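Local structure of carbohydrate oxidase (Microdochium nivale, 3RJA) at residues 355-360 against 384-389; 320-325 against 408-413; 23-28 against 88-93. The protein oxidises the C1 hydroxyl of mono-, oligo- and polysaccharides to lactones with its FAD cofactor, reducing molecular oxygen to hydrogen peroxide. One frame throughout, in Å; residues are numbered along the deposited sequence. Where two conformers were deposited one is given.

Interaction 1 (355-360 against 384-389); sequences YQLDVH and WLIQFY. With ABL ((2R,3R,4R,5R)-4,5-dihydroxy-2-(hydroxymethyl)-6-oxopiperidin-3-yl beta-D-glucopyranoside), chain G.
Gln356 and Gln387 pair across two neighbouring antiparallel strands in the interior of the large antiparallel sheet that carries the sugar site. Their side chains share the face that also bears Asp358 and Leu385 and looks toward the sugar analogue. Gln387 runs out extended, CG anti to the backbone N (chi1 -178°), which carries its amide to the lactam ring; NE2 gives a weak hydrogen bond to ABL O1A at 3.1 Å. Tyr389 lines the pocket as well, and Tyr389 OH accepts a hydrogen bond from ABL O6A at 3.0 Å.

A second shell positions both groups. The other end of the Gln387 amide is held, because OE1 bonds to Tyr72 OH, and Tyr72 itself binds the ligand. An amide suits this position, donating to the lactam carbonyl of the analogue while accepting from the tyrosine. The ring of Tyr389 stacks with Phe319 and Phe354, and its hydroxyl also bonds Glu317. Leu385, on the same face, approaches the flavin cofactor.

The backbone ladder sets the spacing of these residues. Gln356 and Gln387 form a hydrogen-bonded pair, with Gln356 N 2.9 Å from Gln387 O and Gln387 N 3.0 Å from Gln356 O. Asp358 and Leu385 repeat the pattern two residues on, where Leu385 N reaches Asp358 O at 3.1 Å. Between these rungs, the CA of Ile386 makes a CH...O contact with Gln356 O, as is usual in antiparallel ladders.

On the reverse face, apolar residues suited to a buried position pack together, and helix 403-414 covers Phe388 at one end of the row. Trp384 keeps its polar NE1 satisfied through Glu234. Leu357 CD2 lies 3.7 Å from Ile386 CG2, the two chains running side by side, while Leu357 CB packs 3.7 Å from Trp384 CZ3.

Interaction 2 (320-325 against 408-413); sequences YAKSLT and GWVNSV
Val410 of helix 403-414 rests on Lys322 and Leu324 of strand 318-326 in a buried helix-on-sheet contact, on the face of the antiparallel sheet turned away from the bound sugar. The short strand and helix segments run nearly parallel, their axes 12° apart and 9.3 Å from each other at closest approach. No hydrogen bond joins them; the contact is made by side chains.

Alternation along the strand decides which residues meet the helix. Lys322 and Leu324 point toward it, whereas Ser323 points away and bonds through OG to Tyr425 N. Leu324 divides its two methyls: CD1 lies 3.7 Å from Val413 CB, the two side chains lying alongside with opposite headings, and CD2 lies 4.1 Å from Val410 CG1. Branched valines suit the helix side, offering broad, rigid apolar surfaces close to its backbone. Phe388 of the neighbouring strand also touches both Leu324 and Val410, and Val413 continues onto Ala333 and Phe337 of helix 332-345, so the apolar layer extends beyond this pair.

Lys322 is used for its length as well as its charge. Its methylenes bend at chi3 (85°) and chi4 and wrap one methyl of the valine, with Lys322 CD 3.8 Å from Val410 CG2. This course leads the ammonium past the apolar patch: NZ donates to Tyr320 OH at 3.0 Å and forms salt bridges with Asp430 and with Asp407 of the same helix. A buried lysine so surrounded would probably remain charged. On another flank of the helix, Trp409 stacks on Phe337 and Tyr340 and donates from NE1 to Phe337 O. One turn later, Ser412 folds back on the helix backbone, its OG giving a hydrogen bond to Trp409 O at 2.6 Å, tilted from the carbonyl plane.

Interaction 3 (23-28 against 88-93); sequences ERDVEP and LDRMID
Arg24 and Arg90 approach from opposite directions and lay their guanidinium groups flat on one another, the planes only 18° apart and Arg24 CZ 3.6 Å from Arg90 CZ. Arg90 has two modelled conformers, and its contacts given here hold for one. The carboxylates at the edges of the two groups probably offset the repulsion between them. Asp89 stands almost at right angles to the Arg24 group: Arg24 NH2 points at Asp89 OD2 (2.8 Å, 171°), in the guanidinium plane but from above that of the carboxylate. Arg24 reaches it by running out almost straight from the helix, its CG opposite the backbone N across the CA-CB bond (chi1 169°).

Together with Asp25 the three residues make a salt-bridge network, joining helix 20-25 to the type I beta turn Leu88-Met91 that follows strand 84-87 of the FAD-binding domain, where Leu88 touches the cofactor. Arg90 NH1 serves two carboxylates, Asp25 OD1 at 2.8 Å and its own neighbour Asp89 OD1 at 2.7 Å, each carboxylate oxygen accepting through its syn lone pair. Arginine suits the role, since its flat group can stack by a face while donating round its rim. Arg90 NH2 also bridges to Asp21, of a second sugar-analogue site, and Asp89 OD2 to Arg111. A water accepts from Arg24 NE at 2.9 Å and donates to Asp25 OD1 and Asp89 OD2.

From the N terminus, interaction 3 closes first: its loop of 59 intervening residues takes in the parallel sheet of strands 39-42, 63-66 and 84-87, and ties helix 20-25 to the turn that follows the last of these. Interaction 2 opens much later, at strand 318-326, and closes on helix 403-414. Interaction 1 is nested inside that loop, its strands 352-359 and 384-392 joined by residues without helix or strand. Interactions 1 and 2 touch directly, since Ile386 N probably bonds to Leu324 O (2.7 Å) between adjacent strands. Interaction 3 lies across the chain's centre, about 28 Å from interaction 1 between centres.

Interaction 1 (355-360 against 384-389)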
loop_
_atom_site.group_PDB
_atom_site.type_symbol
_atom_site.label_atom_id
_atom_site.label_comp_id
_atom_site.label_asym_id
_atom_site.label_seq_id
_atom_site.Cartn_x
_atom_site.Cartn_y
_atom_site.Cartn_z
ATOM N N TYR A 355 -13.438 3.004 -8.013
ATOM C CA TYR A 355 -12.198 2.453 -8.582
ATOM C C TYR A 355 -11.209 3.619 -8.708
ATOM O O TYR A 355 -11.604 4.779 -8.793
ATOM C CB TYR A 355 -12.426 1.793 -9.951
ATOM C CG TYR A 355 -12.817 2.789 -11.024
ATOM C CD1 TYR A 355 -11.850 3.542 -11.684
ATOM C CD2 TYR A 355 -14.171 2.989 -11.370
ATOM C CE1 TYR A 355 -12.200 4.452 -12.661
ATOM C CE2 TYR A 355 -14.539 3.898 -12.349
ATOM C CZ TYR A 355 -13.542 4.628 -12.988
ATOM O OH TYR A 355 -13.861 5.548 -13.947
ATOM N N GLN A 356 -9.923 3.297 -8.713
ATOM C CA GLN A 356 -8.864 4.240 -9.064
ATOM C C GLN A 356 -7.990 3.566 -10.086
ATOM O O GLN A 356 -7.554 2.425 -9.878
ATOM C CB GLN A 356 -8.037 4.644 -7.839
ATOM C CG GLN A 356 -8.875 5.326 -6.786
ATOM C CD GLN A 356 -8.177 5.532 -5.474
ATOM O OE1 GLN A 356 -8.382 6.547 -4.792
ATOM N NE2 GLN A 356 -7.361 4.570 -5.091
ATOM N N LEU A 357 -7.758 4.261 -11.200
ATOM C CA LEU A 357 -6.807 3.832 -12.206
ATOM C C LEU A 357 -5.568 4.730 -12.113
ATOM O O LEU A 357 -5.536 5.840 -12.694
ATOM C CB LEU A 357 -7.429 3.882 -13.597
ATOM C CG LEU A 357 -8.833 3.280 -13.853
ATOM C CD1 LEU A 357 -9.233 3.378 -15.343
ATOM C CD2 LEU A 357 -8.989 1.848 -13.408
ATOM N N ASP A 358 -4.579 4.225 -11.364
ATOM C CA ASP A 358 -3.342 4.961 -11.112
ATOM C C ASP A 358 -2.317 4.775 -12.223
ATOM O O ASP A 358 -2.049 3.663 -12.650
ATOM C CB ASP A 358 -2.742 4.578 -9.756
ATOM C CG ASP A 358 -3.484 5.229 -8.610
ATOM O OD1 ASP A 358 -4.581 4.736 -8.282
ATOM O OD2 ASP A 358 -3.004 6.259 -8.073
ATOM N N VAL A 359 -1.754 5.893 -12.679
ATOM C CA VAL A 359 -0.688 5.877 -13.668
ATOM C C VAL A 359 0.639 5.510 -12.980
ATOM O O VAL A 359 1.373 6.366 -12.450
ATOM C CB VAL A 359 -0.669 7.202 -14.460
ATOM C CG1 VAL A 359 0.539 7.296 -15.372
ATOM C CG2 VAL A 359 -1.982 7.335 -15.278
ATOM N N HIS A 360 0.940 4.222 -13.021
ATOM C CA HIS A 360 2.001 3.575 -12.230
ATOM C C HIS A 360 3.267 3.484 -13.069
ATOM O O HIS A 360 4.334 3.894 -12.641
ATOM C CB HIS A 360 1.455 2.186 -11.802
ATOM C CG HIS A 360 2.437 1.272 -11.125
ATOM N ND1 HIS A 360 3.238 0.387 -11.824
ATOM C CD2 HIS A 360 2.662 1.022 -9.815
ATOM C CE1 HIS A 360 3.962 -0.323 -10.976
ATOM N NE2 HIS A 360 3.615 0.025 -9.750
ATOM N N TRP A 384 -0.632 0.254 -15.406
ATOM C CA TRP A 384 -1.771 0.570 -14.536
ATOM C C TRP A 384 -1.707 -0.158 -13.189
ATOM O O TRP A 384 -1.474 -1.365 -13.139
ATOM C CB TRP A 384 -3.076 0.101 -15.207
ATOM C CG TRP A 384 -3.473 0.891 -16.438
ATOM C CD1 TRP A 384 -3.479 0.447 -17.743
ATOM C CD2 TRP A 384 -3.955 2.236 -16.471
ATOM N NE1 TRP A 384 -3.928 1.440 -18.585
ATOM C CE2 TRP A 384 -4.230 2.552 -17.833
ATOM C CE3 TRP A 384 -4.163 3.218 -15.490
ATOM C CZ2 TRP A 384 -4.703 3.809 -18.232
ATOM C CZ3 TRP A 384 -4.647 4.471 -15.890
ATOM C CH2 TRP A 384 -4.903 4.754 -17.253
ATOM N N LEU A 385 -1.965 0.569 -12.118
ATOM C CA LEU A 385 -2.260 -0.000 -10.803
ATOM C C LEU A 385 -3.736 0.366 -10.518
ATOM O O LEU A 385 -4.111 1.539 -10.553
ATOM C CB LEU A 385 -1.336 0.588 -9.716
ATOM C CG LEU A 385 -1.811 0.476 -8.249
ATOM C CD1 LEU A 385 -1.953 -0.961 -7.794
ATOM C CD2 LEU A 385 -0.896 1.187 -7.303
ATOM N N ILE A 386 -4.560 -0.635 -10.236
ATOM C CA ILE A 386 -5.999 -0.414 -10.189
ATOM C C ILE A 386 -6.527 -0.889 -8.859
ATOM O O ILE A 386 -6.252 -2.021 -8.449
ATOM C CB ILE A 386 -6.724 -1.161 -11.352
ATOM C CG1 ILE A 386 -6.197 -0.663 -12.713
ATOM C CG2 ILE A 386 -8.261 -1.031 -11.241
ATOM C CD1 ILE A 386 -6.722 -1.490 -13.934
ATOM N N GLN A 387 -7.273 -0.014 -8.195
ATOM C CA GLN A 387 -7.966 -0.355 -6.965
ATOM C C GLN A 387 -9.483 -0.360 -7.175
ATOM O O GLN A 387 -10.038 0.560 -7.811
ATOM C CB GLN A 387 -7.580 0.600 -5.818
ATOM C CG GLN A 387 -8.280 0.193 -4.492
ATOM C CD GLN A 387 -7.777 0.914 -3.259
ATOM O OE1 GLN A 387 -7.918 0.403 -2.139
ATOM N NE2 GLN A 387 -7.224 2.135 -3.441
ATOM N N PHE A 388 -10.124 -1.408 -6.640
ATOM C CA PHE A 388 -11.565 -1.598 -6.594
ATOM C C PHE A 388 -11.930 -1.682 -5.118
ATOM O O PHE A 388 -11.318 -2.452 -4.376
ATOM C CB PHE A 388 -11.952 -2.947 -7.224
ATOM C CG PHE A 388 -11.651 -3.073 -8.697
ATOM C CD1 PHE A 388 -12.548 -2.585 -9.659
ATOM C CD2 PHE A 388 -10.504 -3.718 -9.116
ATOM C CE1 PHE A 388 -12.280 -2.722 -11.023
ATOM C CE2 PHE A 388 -10.217 -3.870 -10.472
ATOM C CZ PHE A 388 -11.110 -3.371 -11.436
ATOM N N TYR A 389 -12.919 -0.907 -4.688
ATOM C CA TYR A 389 -13.240 -0.745 -3.240
ATOM C C TYR A 389 -14.764 -0.694 -3.080
ATOM O O TYR A 389 -15.421 0.038 -3.809
ATOM C CB TYR A 389 -12.665 0.561 -2.732
ATOM C CG TYR A 389 -12.367 0.666 -1.241
ATOM C CD1 TYR A 389 -11.116 0.311 -0.740
ATOM C CD2 TYR A 389 -13.308 1.186 -0.337
ATOM C CE1 TYR A 389 -10.804 0.441 0.602
ATOM C CE2 TYR A 389 -12.989 1.330 1.030
ATOM C CZ TYR A 389 -11.727 0.949 1.474
ATOM O OH TYR A 389 -11.374 1.058 2.800
HETATM C C1A ABL G . -6.259 3.889 -0.945
HETATM O O1A ABL G . -5.266 3.199 -1.271
HETATM C C2A ABL G . -6.595 5.196 -1.692
HETATM O O2A ABL G . -5.361 5.795 -2.085
HETATM C C3A ABL G . -7.441 6.187 -0.853
HETATM O O3A ABL G . -7.944 7.189 -1.772
HETATM C C4A ABL G . -8.624 5.456 -0.250
HETATM O O1 ABL G . -9.477 6.352 0.508
HETATM C C5A ABL G . -8.098 4.341 0.718
HETATM N N5 ABL G . -7.070 3.489 0.064
HETATM C C6A ABL G . -9.220 3.373 1.177
HETATM O O6A ABL G . -8.959 2.758 2.453
HETATM C C1 ABL G . -10.688 6.876 -0.107
HETATM C C2 ABL G . -11.725 7.255 0.980
HETATM O O2 ABL G . -12.022 6.086 1.753
HETATM C C3 ABL G . -12.978 7.830 0.307
HETATM O O3 ABL G . -13.958 8.216 1.271
HETATM C C4 ABL G . -12.557 9.019 -0.615
HETATM O O4 ABL G . -13.672 9.614 -1.263
HETATM C C5 ABL G . -11.544 8.533 -1.659
HETATM O O5 ABL G . -10.405 7.978 -0.956
HETATM C C6 ABL G . -11.120 9.641 -2.631
HETATM O O6 ABL G . -10.635 10.789 -2.013
HETATM O O HOH W 1 -4.794 2.436 -7.507
HETATM O O HOH W 2 -5.188 3.200 -5.796
#

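Interaction 2 (320-325 against 408-413)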
loop_
_atom_site.group_PDB
_atom_site.type_symbol
_atom_site.label_atom_id
_atom_site.label_comp_id
_atom_site.label_asym_id
_atom_site.label_seq_id
_atom_site.Cartn_x
_atom_site.Cartn_y
_atom_site.Cartn_z
ATOM N N TYR A 320 -14.861 -4.481 1.242
ATOM C CA TYR A 320 -14.130 -5.447 0.473
ATOM C C TYR A 320 -13.399 -4.677 -0.625
ATOM O O TYR A 320 -13.885 -3.632 -1.099
ATOM C CB TYR A 320 -15.069 -6.471 -0.157
ATOM C CG TYR A 320 -14.338 -7.539 -0.951
ATOM C CD1 TYR A 320 -13.317 -8.311 -0.364
ATOM C CD2 TYR A 320 -14.667 -7.790 -2.270
ATOM C CE1 TYR A 320 -12.655 -9.297 -1.076
ATOM C CE2 TYR A 320 -14.017 -8.772 -2.994
ATOM C CZ TYR A 320 -13.009 -9.520 -2.399
ATOM O OH TYR A 320 -12.363 -10.484 -3.148
ATOM N N ALA A 321 -12.235 -5.182 -1.020
ATOM C CA ALA A 321 -11.412 -4.507 -2.016
ATOM C C ALA A 321 -10.671 -5.548 -2.879
ATOM O O ALA A 321 -10.431 -6.697 -2.445
ATOM C CB ALA A 321 -10.413 -3.564 -1.318
ATOM N N LYS A 322 -10.299 -5.136 -4.089
ATOM C CA LYS A 322 -9.574 -5.982 -5.015
ATOM C C LYS A 322 -8.610 -5.096 -5.771
ATOM O O LYS A 322 -8.739 -3.875 -5.726
ATOM C CB LYS A 322 -10.529 -6.677 -5.994
ATOM C CG LYS A 322 -11.418 -7.753 -5.373
ATOM C CD LYS A 322 -12.181 -8.606 -6.457
ATOM C CE LYS A 322 -11.359 -9.797 -7.009
ATOM N NZ LYS A 322 -11.357 -10.916 -5.986
ATOM N N SER A 323 -7.684 -5.703 -6.507
ATOM C CA SER A 323 -6.731 -4.931 -7.291
ATOM C C SER A 323 -6.371 -5.627 -8.599
ATOM O O SER A 323 -6.667 -6.798 -8.790
ATOM C CB SER A 323 -5.441 -4.650 -6.479
ATOM O OG SER A 323 -4.611 -5.819 -6.397
ATOM N N LEU A 324 -5.712 -4.866 -9.475
ATOM C CA LEU A 324 -5.081 -5.353 -10.699
ATOM C C LEU A 324 -3.907 -4.466 -11.004
ATOM O O LEU A 324 -3.966 -3.240 -10.780
ATOM C CB LEU A 324 -6.046 -5.303 -11.890
ATOM C CG LEU A 324 -7.103 -6.418 -11.954
ATOM C CD1 LEU A 324 -8.089 -6.169 -13.115
ATOM C CD2 LEU A 324 -6.434 -7.814 -12.055
ATOM N N THR A 325 -2.843 -5.082 -11.521
ATOM C CA THR A 325 -1.767 -4.342 -12.140
ATOM C C THR A 325 -1.753 -4.846 -13.607
ATOM O O THR A 325 -1.825 -6.033 -13.844
ATOM C CB THR A 325 -0.408 -4.545 -11.393
ATOM O OG1 THR A 325 0.004 -5.932 -11.449
ATOM C CG2 THR A 325 -0.521 -4.120 -9.889
ATOM N N GLY A 408 -16.704 -9.669 -10.280
ATOM C CA GLY A 408 -17.127 -9.592 -11.676
ATOM C C GLY A 408 -16.399 -8.497 -12.441
ATOM O O GLY A 408 -16.053 -8.671 -13.605
ATOM N N TRP A 409 -16.141 -7.366 -11.792
ATOM C CA TRP A 409 -15.432 -6.288 -12.475
ATOM C C TRP A 409 -14.008 -6.715 -12.810
ATOM O O TRP A 409 -13.529 -6.458 -13.903
ATOM C CB TRP A 409 -15.421 -5.006 -11.639
ATOM C CG TRP A 409 -15.514 -3.731 -12.450
ATOM C CD1 TRP A 409 -15.267 -3.566 -13.806
ATOM C CD2 TRP A 409 -15.849 -2.447 -11.951
ATOM N NE1 TRP A 409 -15.453 -2.252 -14.161
ATOM C CE2 TRP A 409 -15.806 -1.545 -13.039
ATOM C CE3 TRP A 409 -16.208 -1.964 -10.680
ATOM C CZ2 TRP A 409 -16.109 -0.203 -12.894
ATOM C CZ3 TRP A 409 -16.475 -0.636 -10.536
ATOM C CH2 TRP A 409 -16.434 0.235 -11.639
ATOM N N VAL A 410 -13.339 -7.375 -11.857
ATOM C CA VAL A 410 -11.964 -7.813 -12.039
ATOM C C VAL A 410 -11.931 -8.911 -13.112
ATOM O O VAL A 410 -11.052 -8.931 -13.972
ATOM C CB VAL A 410 -11.361 -8.328 -10.696
ATOM C CG1 VAL A 410 -10.139 -9.222 -10.939
ATOM C CG2 VAL A 410 -11.007 -7.148 -9.768
ATOM N N ASN A 411 -12.910 -9.814 -13.056
ATOM C CA ASN A 411 -13.021 -10.889 -14.038
ATOM C C ASN A 411 -13.254 -10.305 -15.437
ATOM O O ASN A 411 -12.721 -10.817 -16.432
ATOM C CB ASN A 411 -14.147 -11.860 -13.653
ATOM C CG ASN A 411 -14.569 -12.755 -14.814
ATOM O OD1 ASN A 411 -13.893 -13.741 -15.130
ATOM N ND2 ASN A 411 -15.694 -12.407 -15.465
ATOM N N SER A 412 -14.025 -9.216 -15.498
ATOM C CA SER A 412 -14.260 -8.539 -16.782
ATOM C C SER A 412 -12.939 -8.198 -17.475
ATOM O O SER A 412 -12.854 -8.305 -18.695
ATOM C CB SER A 412 -15.167 -7.303 -16.642
ATOM O OG SER A 412 -14.421 -6.131 -16.361
ATOM N N VAL A 413 -11.907 -7.817 -16.702
ATOM C CA VAL A 413 -10.601 -7.485 -17.279
ATOM C C VAL A 413 -9.749 -8.734 -17.517
ATOM O O VAL A 413 -9.164 -8.891 -18.595
ATOM C CB VAL A 413 -9.811 -6.431 -16.415
ATOM C CG1 VAL A 413 -8.381 -6.222 -16.932
ATOM C CG2 VAL A 413 -10.529 -5.113 -16.375
#

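Interaction 3 (23-28 against 88-93)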
loop_
_atom_site.group_PDB
_atom_site.type_symbol
_atom_site.label_atom_id
_atom_site.label_comp_id
_atom_site.label_asym_id
_atom_site.label_seq_id
_atom_site.Cartn_x
_atom_site.Cartn_y
_atom_site.Cartn_z
ATOM N N GLU A 23 -8.648 -2.626 23.692
ATOM C CA GLU A 23 -9.730 -2.309 22.768
ATOM C C GLU A 23 -9.241 -1.537 21.536
ATOM O O GLU A 23 -9.669 -1.827 20.433
ATOM C CB GLU A 23 -10.891 -1.556 23.453
ATOM C CG GLU A 23 -11.635 -2.386 24.544
ATOM C CD GLU A 23 -12.351 -3.623 24.014
ATOM O OE1 GLU A 23 -13.162 -3.484 23.085
ATOM O OE2 GLU A 23 -12.108 -4.737 24.531
ATOM N N ARG A 24 -8.373 -0.538 21.743
ATOM C CA ARG A 24 -7.773 0.202 20.650
ATOM C C ARG A 24 -6.904 -0.709 19.748
ATOM O O ARG A 24 -7.054 -0.703 18.533
ATOM C CB ARG A 24 -6.917 1.357 21.187
ATOM C CG ARG A 24 -6.047 2.023 20.106
ATOM C CD ARG A 24 -5.209 3.202 20.642
ATOM N NE ARG A 24 -4.019 3.373 19.814
ATOM C CZ ARG A 24 -3.193 4.422 19.864
ATOM N NH1 ARG A 24 -3.448 5.425 20.702
ATOM N NH2 ARG A 24 -2.111 4.470 19.070
ATOM N N ASP A 25 -5.996 -1.464 20.353
ATOM C CA ASP A 25 -5.013 -2.242 19.603
ATOM C C ASP A 25 -5.628 -3.438 18.820
ATOM O O ASP A 25 -5.107 -3.838 17.768
ATOM C CB ASP A 25 -3.916 -2.759 20.536
ATOM C CG ASP A 25 -2.936 -1.658 21.023
ATOM O OD1 ASP A 25 -2.867 -0.551 20.457
ATOM O OD2 ASP A 25 -2.200 -1.924 22.006
ATOM N N VAL A 26 -6.730 -3.997 19.352
ATOM C CA VAL A 26 -7.308 -5.218 18.823
ATOM C C VAL A 26 -8.334 -4.905 17.705
ATOM O O VAL A 26 -8.836 -5.820 17.026
ATOM C CB VAL A 26 -8.001 -6.072 19.939
ATOM C CG1 VAL A 26 -9.437 -5.569 20.210
ATOM C CG2 VAL A 26 -8.063 -7.543 19.518
ATOM N N GLU A 27 -8.644 -3.623 17.538
ATOM C CA GLU A 27 -9.647 -3.223 16.561
ATOM C C GLU A 27 -9.009 -3.143 15.160
ATOM O O GLU A 27 -8.053 -2.381 14.965
ATOM C CB GLU A 27 -10.249 -1.856 16.953
ATOM C CG GLU A 27 -11.386 -1.368 16.025
ATOM C CD GLU A 27 -11.942 0.001 16.444
ATOM O OE1 GLU A 27 -11.144 0.919 16.754
ATOM O OE2 GLU A 27 -13.187 0.143 16.463
ATOM N N PRO A 28 -9.517 -3.919 14.191
ATOM C CA PRO A 28 -8.981 -3.861 12.789
ATOM C C PRO A 28 -9.407 -2.581 12.101
ATOM O O PRO A 28 -10.463 -2.018 12.465
ATOM C CB PRO A 28 -9.706 -5.001 12.092
ATOM C CG PRO A 28 -11.076 -5.120 12.873
ATOM C CD PRO A 28 -10.716 -4.783 14.308
ATOM N N LEU A 88 2.919 -2.571 17.019
ATOM C CA LEU A 88 4.104 -1.714 16.857
ATOM C C LEU A 88 3.826 -0.216 16.962
ATOM O O LEU A 88 4.764 0.593 17.033
ATOM C CB LEU A 88 4.805 -2.004 15.513
ATOM C CG LEU A 88 5.398 -3.399 15.301
ATOM C CD1 LEU A 88 5.859 -3.621 13.826
ATOM C CD2 LEU A 88 6.568 -3.680 16.276
ATOM N N ASP A 89 2.549 0.152 16.978
ATOM C CA ASP A 89 2.157 1.528 16.724
ATOM C C ASP A 89 2.487 2.568 17.825
ATOM O O ASP A 89 2.139 3.756 17.679
ATOM C CB ASP A 89 0.685 1.593 16.268
ATOM C CG ASP A 89 -0.289 1.803 17.425
ATOM O OD1 ASP A 89 -0.038 1.281 18.529
ATOM O OD2 ASP A 89 -1.326 2.481 17.207
ATOM N N ARG A 90 3.150 2.164 18.912
ATOM C CA ARG A 90 3.625 3.140 19.904
ATOM C C ARG A 90 5.100 3.452 19.639
ATOM O O ARG A 90 5.681 4.315 20.287
ATOM C CB ARG A 90 3.446 2.648 21.353
ATOM C CG ARG A 90 2.030 2.263 21.769
ATOM C CD ARG A 90 0.997 3.362 21.473
ATOM N NE ARG A 90 -0.180 3.211 22.323
ATOM C CZ ARG A 90 -1.167 2.354 22.076
ATOM N NH1 ARG A 90 -1.120 1.576 21.000
ATOM N NH2 ARG A 90 -2.201 2.272 22.900
ATOM N N MET A 91 5.702 2.728 18.689
ATOM C CA MET A 91 7.093 2.980 18.285
ATOM C C MET A 91 7.071 3.871 17.030
ATOM O O MET A 91 7.013 3.388 15.886
ATOM C CB MET A 91 7.844 1.673 18.015
ATOM C CG MET A 91 7.902 0.710 19.221
ATOM S SD MET A 91 8.463 -0.919 18.692
ATOM C CE MET A 91 10.199 -0.518 18.466
ATOM N N ILE A 92 7.115 5.176 17.252
ATOM C CA ILE A 92 6.737 6.120 16.219
ATOM C C ILE A 92 7.824 7.110 15.815
ATOM O O ILE A 92 7.574 7.979 14.991
ATOM C CB ILE A 92 5.466 6.947 16.676
ATOM C CG1 ILE A 92 5.765 7.746 17.951
ATOM C CG2 ILE A 92 4.256 6.028 16.847
ATOM C CD1 ILE A 92 4.671 8.811 18.289
ATOM N N ASP A 93 9.008 7.012 16.404
ATOM C CA ASP A 93 9.996 8.084 16.219
ATOM C C ASP A 93 10.814 7.979 14.948
ATOM O O ASP A 93 11.180 6.878 14.523
ATOM C CB ASP A 93 10.982 8.073 17.376
ATOM C CG ASP A 93 10.312 8.397 18.704
ATOM O OD1 ASP A 93 9.232 9.021 18.707
ATOM O OD2 ASP A 93 10.870 8.012 19.736
HETATM O O HOH W 3 -3.377 1.127 18.153
#